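Local structure of rhamnosidase B (2OKX) at residues V257-F262 with N401-L406; Q285-Y290 with H478-D483; L682-I687 with W840-N845. The protein catalyses the hydrolysis of terminal alpha-L-rhamnose residues from rhamnosides, as an inverting glycoside hydrolase of family 78. All coordinates share one frame; numbering follows the deposited sequence.

Interaction 1: V257-F262 with N401-L406; sequences VVTLGF and NVWRTL
The six-membered half of the Trp403 indole abuts the strand 257-262 at Thr259 and Gly261, and this is where the contact is tight. At the outer corner of the ring, CH2 of Trp403 lies 3.5 Å from the carbonyl O of Thr259, which approaches the edge near the ring plane. The methyl CG2 of Thr259 comes to 3.6 Å from the same CH2. Next to it, CZ3 of Trp403 rests 3.6 Å from CA of Gly261, and the fit leaves no room for a side chain there: a beta carbon would clash with CE3 of Trp403. With CG anti to the backbone N (chi1 179°), Trp403, the first residue to leave the helix 397-402, projects its indole onto the antiparallel sheet of the D2 region. There it also reaches Ala317 and Asp319 on strand 314-320 and meets Tyr289 edge-to-face on strand 288-294. The pyrrole half, with CD1 and NE1, lies away from strand 257-262. Thr405 CG2 packs over one face of the indole, 3.8 Å above the plane and toward the rim. On the looser side, a glycerol, probably from the crystallisation liquor, comes within about 3 Å of the partly exposed Trp403 side chain.

Interaction 2: Q285-Y290 with H478-D483; sequences QPERYY and HTYGLD
The hydroxyl of Tyr480 is gripped by two partners: it donates a 2.5 Å hydrogen bond from OH to OE1 of Glu287, and a water 2.7 Å away donates to the same OH. That water also donates to the backbone O of Gln285, at 3.1 Å, giving the phenol a second, solvent-mediated tie to the segment 285-290. Glu287 OE1 is met on its anti side, 19° out of the carboxylate plane, and the carboxylate is turned 63° from the Tyr480 ring. Its other oxygen, OE2, takes a 2.6 Å bond from Tyr289 OH, which comes from above the carboxylate plane; with both oxygens engaged, the rotation of the carboxylate is probably restricted. The Glu287 chain reaches Tyr480 by running extended beyond CG.

Tyr480 occupies the second position of a type II beta turn, Thr479 to Leu482, in the loop joining strands 475-477 and 485-489 of the concanavalin-like region; Gly481, with its positive phi, fills the third. The turn is reinforced by the 2.7 Å bond from Thr479 OG1 to Leu482 O. Pro286, preceded by a cis peptide bond, lays CG over the centre of the Tyr480 ring, a CH-pi contact 3.7 Å from the centroid and 10° off the normal. His478 CB covers the opposite face near the rim, so the ring is clamped between them. A phenylalanine in place of Tyr480 could keep the proline contact but would probably leave Glu287 OE1 without its phenolic donor and break the water link to Gln285. Outside these segments, Gln285 O also accepts from Asn852 ND2, and Tyr480 touches Ser851, bringing a loop of the catalytic domain against this junction of D2 and concanavalin-like regions.

Interaction 3: L682-I687 with W840-N845; sequences LDWAPI and WEMYPN
Trp684 meets Met842 obliquely, at CB and the CG-CD1 bond, beginning with CB, which lies 3.9 Å from the sulfur SD of Met842. One atom on, CG of Trp684 is 3.8 Å from that SD. CD1 then approaches the methionine chain itself, 3.7 Å from CG of Met842. That chain leaves its backbone with CG beside the N (chi1 -56°), which carries CG and SD to the indole. The sulfur stands 4.2 Å from the centroid of the five-membered ring and 34° off its normal, a Met-aromatic contact. Farther along the indole, NE1 of Trp684 donates to a water 2.9 Å away, which in turn donates a 2.6 Å bond to OE1 of Glu841. The carboxylate has further partners: OE1 forms a salt bridge with Arg858 and OE2 accepts from the backbone N of Ser859, which probably steadies the oxygen that the water meets. Segment 682-687 lies between helix 647-665 and strand 694-695, whereas 840-845 lies between helices 817-833 and 868-876. Both are loops of the six-hairpin domain, whose family fold is an (alpha/alpha)6 barrel; a glycerol, probably from the crystallisation liquor, about 4 Å from the Trp684 side chain is consistent with a place near the sugar-binding end.

Overall arrangement
Interactions 1 and 2 are close neighbours, with centres 12 Å apart, and share one sheet: strands 256-262 and 288-294 pair through Leu260 O to Tyr290 N and Phe262 N to Arg288 O, both 2.8 Å. Tyr289 is common to both contacts, and Val402 packs on Glu287. Interaction 3 lies in the catalytic barrel, its centre 21 Å from that of interaction 2 and 32 Å from that of interaction 1; the nearest atoms are about 10 and 18 Å away. The loop 849-852 touches both interactions 2 and 3. Glycerol lies near all three contacts, about 5 Å from the Glu287 side chain in interaction 2, and interaction 3 is probably the nearest to the catalytic cleft.

Interaction 1: V257-F262 with N401-L406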
loop_
_atom_site.group_PDB
_atom_site.type_symbol
_atom_site.label_atom_id
_atom_site.label_comp_id
_atom_site.label_asym_id
_atom_site.label_seq_id
_atom_site.Cartn_x
_atom_site.Cartn_y
_atom_site.Cartn_z
ATOM N N VAL A 257 17.463 37.982 -0.718
ATOM C CA VAL A 257 17.753 36.590 -1.052
ATOM C C VAL A 257 16.468 35.773 -0.988
ATOM O O VAL A 257 15.703 35.879 -0.031
ATOM C CB VAL A 257 18.777 35.971 -0.070
ATOM C CG1 VAL A 257 19.015 34.505 -0.423
ATOM C CG2 VAL A 257 20.087 36.741 -0.124
ATOM N N VAL A 258 16.231 34.968 -2.019
ATOM C CA VAL A 258 15.042 34.128 -2.075
ATOM C C VAL A 258 15.492 32.679 -2.190
ATOM O O VAL A 258 16.447 32.373 -2.904
ATOM C CB VAL A 258 14.160 34.480 -3.293
ATOM C CG1 VAL A 258 12.905 33.622 -3.299
ATOM C CG2 VAL A 258 13.790 35.955 -3.258
ATOM N N THR A 259 14.817 31.788 -1.476
ATOM C CA THR A 259 15.177 30.381 -1.525
ATOM C C THR A 259 14.067 29.566 -2.165
ATOM O O THR A 259 12.915 29.616 -1.730
ATOM C CB THR A 259 15.453 29.818 -0.113
ATOM O OG1 THR A 259 16.496 30.575 0.514
ATOM C CG2 THR A 259 15.888 28.355 -0.199
ATOM N N LEU A 260 14.412 28.828 -3.216
ATOM C CA LEU A 260 13.440 27.979 -3.889
ATOM C C LEU A 260 13.631 26.599 -3.286
ATOM O O LEU A 260 14.756 26.102 -3.222
ATOM C CB LEU A 260 13.705 27.918 -5.395
ATOM C CG LEU A 260 13.720 29.238 -6.169
ATOM C CD1 LEU A 260 13.953 28.941 -7.648
ATOM C CD2 LEU A 260 12.400 29.983 -5.973
ATOM N N GLY A 261 12.538 25.995 -2.834
ATOM C CA GLY A 261 12.621 24.677 -2.235
ATOM C C GLY A 261 11.853 23.628 -3.010
ATOM O O GLY A 261 10.757 23.881 -3.512
ATOM N N PHE A 262 12.437 22.441 -3.107
ATOM C CA PHE A 262 11.815 21.331 -3.810
ATOM C C PHE A 262 11.848 20.113 -2.894
ATOM O O PHE A 262 12.784 19.312 -2.935
ATOM C CB PHE A 262 12.568 21.064 -5.114
ATOM C CG PHE A 262 12.443 22.182 -6.113
ATOM C CD1 PHE A 262 11.332 22.265 -6.945
ATOM C CD2 PHE A 262 13.407 23.181 -6.180
ATOM C CE1 PHE A 262 11.180 23.335 -7.836
ATOM C CE2 PHE A 262 13.267 24.256 -7.064
ATOM C CZ PHE A 262 12.150 24.331 -7.891
ATOM N N ASN A 401 6.450 20.309 6.252
ATOM C CA ASN A 401 7.164 19.467 7.209
ATOM C C ASN A 401 8.556 19.103 6.708
ATOM O O ASN A 401 9.503 19.023 7.493
ATOM C CB ASN A 401 6.362 18.193 7.506
ATOM C CG ASN A 401 5.503 18.332 8.742
ATOM O OD1 ASN A 401 6.009 18.308 9.866
ATOM N ND2 ASN A 401 4.200 18.493 8.546
ATOM N N VAL A 402 8.681 18.882 5.402
ATOM C CA VAL A 402 9.971 18.544 4.814
ATOM C C VAL A 402 10.907 19.741 4.906
ATOM O O VAL A 402 12.090 19.592 5.197
ATOM C CB VAL A 402 9.818 18.124 3.341
ATOM C CG1 VAL A 402 11.190 17.956 2.693
ATOM C CG2 VAL A 402 9.041 16.820 3.272
ATOM N N TRP A 403 10.384 20.933 4.648
ATOM C CA TRP A 403 11.207 22.127 4.754
ATOM C C TRP A 403 10.624 23.052 5.799
ATOM O O TRP A 403 9.586 23.679 5.582
ATOM C CB TRP A 403 11.310 22.864 3.412
ATOM C CG TRP A 403 12.148 24.131 3.473
ATOM C CD1 TRP A 403 13.093 24.454 4.409
ATOM C CD2 TRP A 403 12.143 25.207 2.524
ATOM N NE1 TRP A 403 13.676 25.662 4.100
ATOM C CE2 TRP A 403 13.112 26.145 2.948
ATOM C CE3 TRP A 403 11.416 25.468 1.357
ATOM C CZ2 TRP A 403 13.374 27.329 2.243
ATOM C CZ3 TRP A 403 11.677 26.647 0.651
ATOM C CH2 TRP A 403 12.648 27.559 1.102
ATOM N N ARG A 404 11.290 23.103 6.944
ATOM C CA ARG A 404 10.890 23.961 8.045
ATOM C C ARG A 404 11.985 25.017 8.122
ATOM O O ARG A 404 13.151 24.693 8.334
ATOM C CB ARG A 404 10.821 23.167 9.361
ATOM C CG ARG A 404 9.733 22.096 9.394
ATOM C CD ARG A 404 9.811 21.245 10.661
ATOM N NE ARG A 404 11.106 20.578 10.783
ATOM C CZ ARG A 404 11.506 19.903 11.855
ATOM N NH1 ARG A 404 10.713 19.791 12.912
ATOM N NH2 ARG A 404 12.714 19.361 11.883
ATOM N N THR A 405 11.607 26.277 7.920
ATOM C CA THR A 405 12.559 27.378 7.966
ATOM C C THR A 405 13.055 27.595 9.394
ATOM O O THR A 405 14.071 28.252 9.625
ATOM C CB THR A 405 11.918 28.662 7.420
ATOM O OG1 THR A 405 10.680 28.908 8.100
ATOM C CG2 THR A 405 11.638 28.509 5.931
ATOM N N LEU A 406 12.324 27.028 10.346
ATOM C CA LEU A 406 12.676 27.103 11.755
ATOM C C LEU A 406 12.240 25.800 12.417
ATOM O O LEU A 406 11.119 25.347 12.214
ATOM C CB LEU A 406 11.964 28.273 12.442
ATOM C CG LEU A 406 12.079 28.248 13.970
ATOM C CD1 LEU A 406 13.516 28.543 14.372
ATOM C CD2 LEU A 406 11.129 29.263 14.588
#

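Interaction 2: Q285-Y290 with H478-D483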
loop_
_atom_site.group_PDB
_atom_site.type_symbol
_atom_site.label_atom_id
_atom_site.label_comp_id
_atom_site.label_asym_id
_atom_site.label_seq_id
_atom_site.Cartn_x
_atom_site.Cartn_y
_atom_site.Cartn_z
ATOM N N GLN A 285 19.398 14.500 -1.247
ATOM C CA GLN A 285 18.558 13.807 -2.214
ATOM C C GLN A 285 17.417 13.095 -1.502
ATOM O O GLN A 285 17.625 12.443 -0.480
ATOM C CB GLN A 285 19.398 12.802 -3.001
ATOM C CG GLN A 285 18.624 12.008 -4.034
ATOM C CD GLN A 285 19.524 11.072 -4.814
ATOM O OE1 GLN A 285 20.222 10.240 -4.235
ATOM N NE2 GLN A 285 19.514 11.205 -6.137
ATOM N N PRO A 286 16.197 13.181 -2.050
ATOM C CA PRO A 286 15.816 13.869 -3.289
ATOM C C PRO A 286 15.509 15.362 -3.167
ATOM O O PRO A 286 15.120 15.992 -4.150
ATOM C CB PRO A 286 14.592 13.089 -3.728
ATOM C CG PRO A 286 13.897 12.875 -2.406
ATOM C CD PRO A 286 15.040 12.466 -1.478
ATOM N N GLU A 287 15.670 15.933 -1.979
ATOM C CA GLU A 287 15.373 17.355 -1.795
ATOM C C GLU A 287 16.392 18.258 -2.478
ATOM O O GLU A 287 17.540 17.878 -2.685
ATOM C CB GLU A 287 15.342 17.718 -0.308
ATOM C CG GLU A 287 14.473 16.828 0.553
ATOM C CD GLU A 287 14.538 17.210 2.018
ATOM O OE1 GLU A 287 14.082 16.408 2.863
ATOM O OE2 GLU A 287 15.040 18.315 2.326
ATOM N N ARG A 288 15.961 19.463 -2.831
ATOM C CA ARG A 288 16.862 20.421 -3.444
ATOM C C ARG A 288 16.402 21.834 -3.131
ATOM O O ARG A 288 15.204 22.125 -3.142
ATOM C CB ARG A 288 16.942 20.219 -4.960
ATOM C CG ARG A 288 17.956 21.147 -5.621
ATOM C CD ARG A 288 18.129 20.864 -7.106
ATOM N NE ARG A 288 18.803 19.594 -7.360
ATOM C CZ ARG A 288 19.189 19.186 -8.566
ATOM N NH1 ARG A 288 18.971 19.953 -9.629
ATOM N NH2 ARG A 288 19.791 18.011 -8.712
ATOM N N TYR A 289 17.364 22.699 -2.828
ATOM C CA TYR A 289 17.080 24.097 -2.521
ATOM C C TYR A 289 18.040 24.997 -3.296
ATOM O O TYR A 289 19.232 24.717 -3.385
ATOM C CB TYR A 289 17.232 24.364 -1.018
ATOM C CG TYR A 289 16.433 23.418 -0.152
ATOM C CD1 TYR A 289 16.934 22.157 0.180
ATOM C CD2 TYR A 289 15.153 23.751 0.275
ATOM C CE1 TYR A 289 16.176 21.253 0.912
ATOM C CE2 TYR A 289 14.383 22.853 1.008
ATOM C CZ TYR A 289 14.901 21.603 1.320
ATOM O OH TYR A 289 14.132 20.700 2.015
ATOM N N TYR A 290 17.504 26.071 -3.863
ATOM C CA TYR A 290 18.319 27.019 -4.616
ATOM C C TYR A 290 18.322 28.354 -3.891
ATOM O O TYR A 290 17.292 28.786 -3.370
ATOM C CB TYR A 290 17.759 27.244 -6.025
ATOM C CG TYR A 290 17.839 26.060 -6.959
ATOM C CD1 TYR A 290 16.929 25.007 -6.872
ATOM C CD2 TYR A 290 18.805 26.015 -7.964
ATOM C CE1 TYR A 290 16.979 23.937 -7.774
ATOM C CE2 TYR A 290 18.863 24.958 -8.863
ATOM C CZ TYR A 290 17.950 23.923 -8.767
ATOM O OH TYR A 290 18.013 22.889 -9.675
ATOM N N HIS A 478 11.439 11.164 5.576
ATOM C CA HIS A 478 10.181 11.658 5.034
ATOM C C HIS A 478 9.617 10.705 3.997
ATOM O O HIS A 478 10.365 10.035 3.287
ATOM C CB HIS A 478 10.369 13.058 4.445
ATOM C CG HIS A 478 10.570 14.108 5.491
ATOM N ND1 HIS A 478 11.784 14.719 5.711
ATOM C CD2 HIS A 478 9.725 14.605 6.421
ATOM C CE1 HIS A 478 11.677 15.548 6.734
ATOM N NE2 HIS A 478 10.438 15.496 7.183
ATOM N N THR A 479 8.290 10.644 3.924
ATOM C CA THR A 479 7.624 9.755 2.991
ATOM C C THR A 479 7.532 10.351 1.584
ATOM O O THR A 479 6.439 10.545 1.054
ATOM C CB THR A 479 6.205 9.390 3.505
ATOM O OG1 THR A 479 5.422 10.578 3.659
ATOM C CG2 THR A 479 6.296 8.700 4.863
ATOM N N TYR A 480 8.687 10.641 0.984
ATOM C CA TYR A 480 8.728 11.203 -0.369
ATOM C C TYR A 480 7.868 10.322 -1.263
ATOM O O TYR A 480 8.036 9.101 -1.280
ATOM C CB TYR A 480 10.161 11.220 -0.909
ATOM C CG TYR A 480 11.146 11.951 -0.029
ATOM C CD1 TYR A 480 11.076 13.336 0.139
ATOM C CD2 TYR A 480 12.138 11.254 0.655
ATOM C CE1 TYR A 480 11.973 14.007 0.969
ATOM C CE2 TYR A 480 13.035 11.909 1.484
ATOM C CZ TYR A 480 12.949 13.284 1.640
ATOM O OH TYR A 480 13.841 13.920 2.473
ATOM N N GLY A 481 6.950 10.943 -2.000
ATOM C CA GLY A 481 6.066 10.193 -2.875
ATOM C C GLY A 481 4.743 9.879 -2.197
ATOM O O GLY A 481 3.843 9.282 -2.800
ATOM N N LEU A 482 4.622 10.292 -0.939
ATOM C CA LEU A 482 3.411 10.043 -0.165
ATOM C C LEU A 482 3.033 11.221 0.720
ATOM O O LEU A 482 3.693 11.485 1.725
ATOM C CB LEU A 482 3.599 8.806 0.720
ATOM C CG LEU A 482 2.472 8.480 1.702
ATOM C CD1 LEU A 482 1.266 7.937 0.933
ATOM C CD2 LEU A 482 2.959 7.457 2.724
ATOM N N ASP A 483 1.980 11.935 0.340
ATOM C CA ASP A 483 1.507 13.050 1.152
ATOM C C ASP A 483 0.645 12.409 2.234
ATOM O O ASP A 483 -0.584 12.412 2.156
ATOM C CB ASP A 483 0.676 14.013 0.306
ATOM C CG ASP A 483 1.530 15.022 -0.430
ATOM O OD1 ASP A 483 2.303 14.622 -1.327
ATOM O OD2 ASP A 483 1.426 16.224 -0.100
HETATM O O HOH W 1 16.499 13.356 2.255
#

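Interaction 3: L682-I687 with W840-N845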
loop_
_atom_site.group_PDB
_atom_site.type_symbol
_atom_site.label_atom_id
_atom_site.label_comp_id
_atom_site.label_asym_id
_atom_site.label_seq_id
_atom_site.Cartn_x
_atom_site.Cartn_y
_atom_site.Cartn_z
ATOM N N LEU A 682 12.137 -9.739 -10.179
ATOM C CA LEU A 682 12.186 -10.759 -9.144
ATOM C C LEU A 682 12.584 -10.105 -7.820
ATOM O O LEU A 682 11.816 -10.127 -6.866
ATOM C CB LEU A 682 13.184 -11.875 -9.470
ATOM C CG LEU A 682 13.317 -12.878 -8.309
ATOM C CD1 LEU A 682 11.943 -13.443 -7.957
ATOM C CD2 LEU A 682 14.275 -13.999 -8.678
ATOM N N ASP A 683 13.773 -9.505 -7.773
ATOM C CA ASP A 683 14.267 -8.885 -6.543
ATOM C C ASP A 683 14.816 -7.469 -6.745
ATOM O O ASP A 683 15.153 -7.076 -7.864
ATOM C CB ASP A 683 15.370 -9.770 -5.945
ATOM C CG ASP A 683 15.710 -9.402 -4.516
ATOM O OD1 ASP A 683 16.788 -9.824 -4.036
ATOM O OD2 ASP A 683 14.899 -8.706 -3.867
ATOM N N TRP A 684 14.909 -6.708 -5.657
ATOM C CA TRP A 684 15.441 -5.345 -5.719
ATOM C C TRP A 684 16.951 -5.427 -5.516
ATOM O O TRP A 684 17.473 -5.095 -4.450
ATOM C CB TRP A 684 14.812 -4.456 -4.633
ATOM C CG TRP A 684 13.337 -4.207 -4.821
ATOM C CD1 TRP A 684 12.330 -4.553 -3.963
ATOM C CD2 TRP A 684 12.706 -3.568 -5.942
ATOM N NE1 TRP A 684 11.114 -4.172 -4.479
ATOM C CE2 TRP A 684 11.314 -3.566 -5.693
ATOM C CE3 TRP A 684 13.182 -2.998 -7.132
ATOM C CZ2 TRP A 684 10.391 -3.018 -6.591
ATOM C CZ3 TRP A 684 12.262 -2.451 -8.027
ATOM C CH2 TRP A 684 10.882 -2.467 -7.749
ATOM N N ALA A 685 17.643 -5.888 -6.551
ATOM C CA ALA A 685 19.092 -6.035 -6.513
ATOM C C ALA A 685 19.629 -5.947 -7.938
ATOM O O ALA A 685 18.872 -6.096 -8.895
ATOM C CB ALA A 685 19.462 -7.374 -5.892
ATOM N N PRO A 686 20.944 -5.710 -8.091
ATOM C CA PRO A 686 21.636 -5.589 -9.380
ATOM C C PRO A 686 21.581 -6.826 -10.277
ATOM O O PRO A 686 22.544 -7.124 -10.981
ATOM C CB PRO A 686 23.071 -5.257 -8.973
ATOM C CG PRO A 686 22.907 -4.566 -7.666
ATOM C CD PRO A 686 21.871 -5.418 -6.986
ATOM N N ILE A 687 20.465 -7.547 -10.240
ATOM C CA ILE A 687 20.292 -8.733 -11.073
ATOM C C ILE A 687 20.175 -8.269 -12.522
ATOM O O ILE A 687 19.535 -7.254 -12.798
ATOM C CB ILE A 687 18.990 -9.496 -10.716
ATOM C CG1 ILE A 687 19.112 -10.128 -9.330
ATOM C CG2 ILE A 687 18.694 -10.558 -11.770
ATOM C CD1 ILE A 687 17.836 -10.795 -8.862
ATOM N N TRP A 840 11.171 -4.715 7.237
ATOM C CA TRP A 840 11.533 -3.827 6.138
ATOM C C TRP A 840 11.264 -4.402 4.762
ATOM O O TRP A 840 11.379 -5.604 4.538
ATOM C CB TRP A 840 13.018 -3.460 6.207
ATOM C CG TRP A 840 13.428 -2.731 7.442
ATOM C CD1 TRP A 840 12.612 -2.187 8.395
ATOM C CD2 TRP A 840 14.768 -2.453 7.853
ATOM N NE1 TRP A 840 13.368 -1.588 9.378
ATOM C CE2 TRP A 840 14.694 -1.738 9.068
ATOM C CE3 TRP A 840 16.029 -2.742 7.312
ATOM C CZ2 TRP A 840 15.834 -1.306 9.754
ATOM C CZ3 TRP A 840 17.162 -2.313 7.995
ATOM C CH2 TRP A 840 17.055 -1.602 9.205
ATOM N N GLU A 841 10.935 -3.512 3.834
ATOM C CA GLU A 841 10.671 -3.887 2.455
ATOM C C GLU A 841 11.951 -4.424 1.815
ATOM O O GLU A 841 11.927 -5.408 1.079
ATOM C CB GLU A 841 10.191 -2.657 1.682
ATOM C CG GLU A 841 9.925 -2.879 0.207
ATOM C CD GLU A 841 9.596 -1.576 -0.514
ATOM O OE1 GLU A 841 9.141 -1.631 -1.674
ATOM O OE2 GLU A 841 9.798 -0.493 0.083
ATOM N N MET A 842 13.067 -3.762 2.095
ATOM C CA MET A 842 14.350 -4.153 1.524
ATOM C C MET A 842 15.463 -4.049 2.548
ATOM O O MET A 842 15.271 -3.510 3.645
ATOM C CB MET A 842 14.698 -3.241 0.343
ATOM C CG MET A 842 13.655 -3.202 -0.760
ATOM S SD MET A 842 13.962 -1.843 -1.917
ATOM C CE MET A 842 13.484 -0.448 -0.880
ATOM N N TYR A 843 16.632 -4.566 2.176
ATOM C CA TYR A 843 17.805 -4.512 3.034
ATOM C C TYR A 843 18.581 -3.238 2.729
ATOM O O TYR A 843 18.452 -2.667 1.645
ATOM C CB TYR A 843 18.705 -5.726 2.788
ATOM C CG TYR A 843 18.141 -7.019 3.323
ATOM C CD1 TYR A 843 18.123 -8.172 2.537
ATOM C CD2 TYR A 843 17.630 -7.093 4.619
ATOM C CE1 TYR A 843 17.607 -9.368 3.030
ATOM C CE2 TYR A 843 17.114 -8.283 5.121
ATOM C CZ TYR A 843 17.104 -9.416 4.320
ATOM O OH TYR A 843 16.586 -10.594 4.811
ATOM N N PRO A 844 19.386 -2.766 3.692
ATOM C CA PRO A 844 20.179 -1.550 3.493
ATOM C C PRO A 844 21.300 -1.796 2.489
ATOM O O PRO A 844 21.616 -2.943 2.166
ATOM C CB PRO A 844 20.741 -1.269 4.887
ATOM C CG PRO A 844 19.747 -1.891 5.801
ATOM C CD PRO A 844 19.425 -3.188 5.100
ATOM N N ASN A 845 21.891 -0.710 2.002
ATOM C CA ASN A 845 23.007 -0.758 1.064
ATOM C C ASN A 845 22.722 -1.250 -0.353
ATOM O O ASN A 845 23.599 -1.807 -1.017
ATOM C CB ASN A 845 24.164 -1.554 1.677
ATOM C CG ASN A 845 24.651 -0.947 2.985
ATOM O OD1 ASN A 845 24.703 0.277 3.132
ATOM N ND2 ASN A 845 25.020 -1.799 3.936
HETATM O O HOH W 2 8.618 -3.694 -3.159
#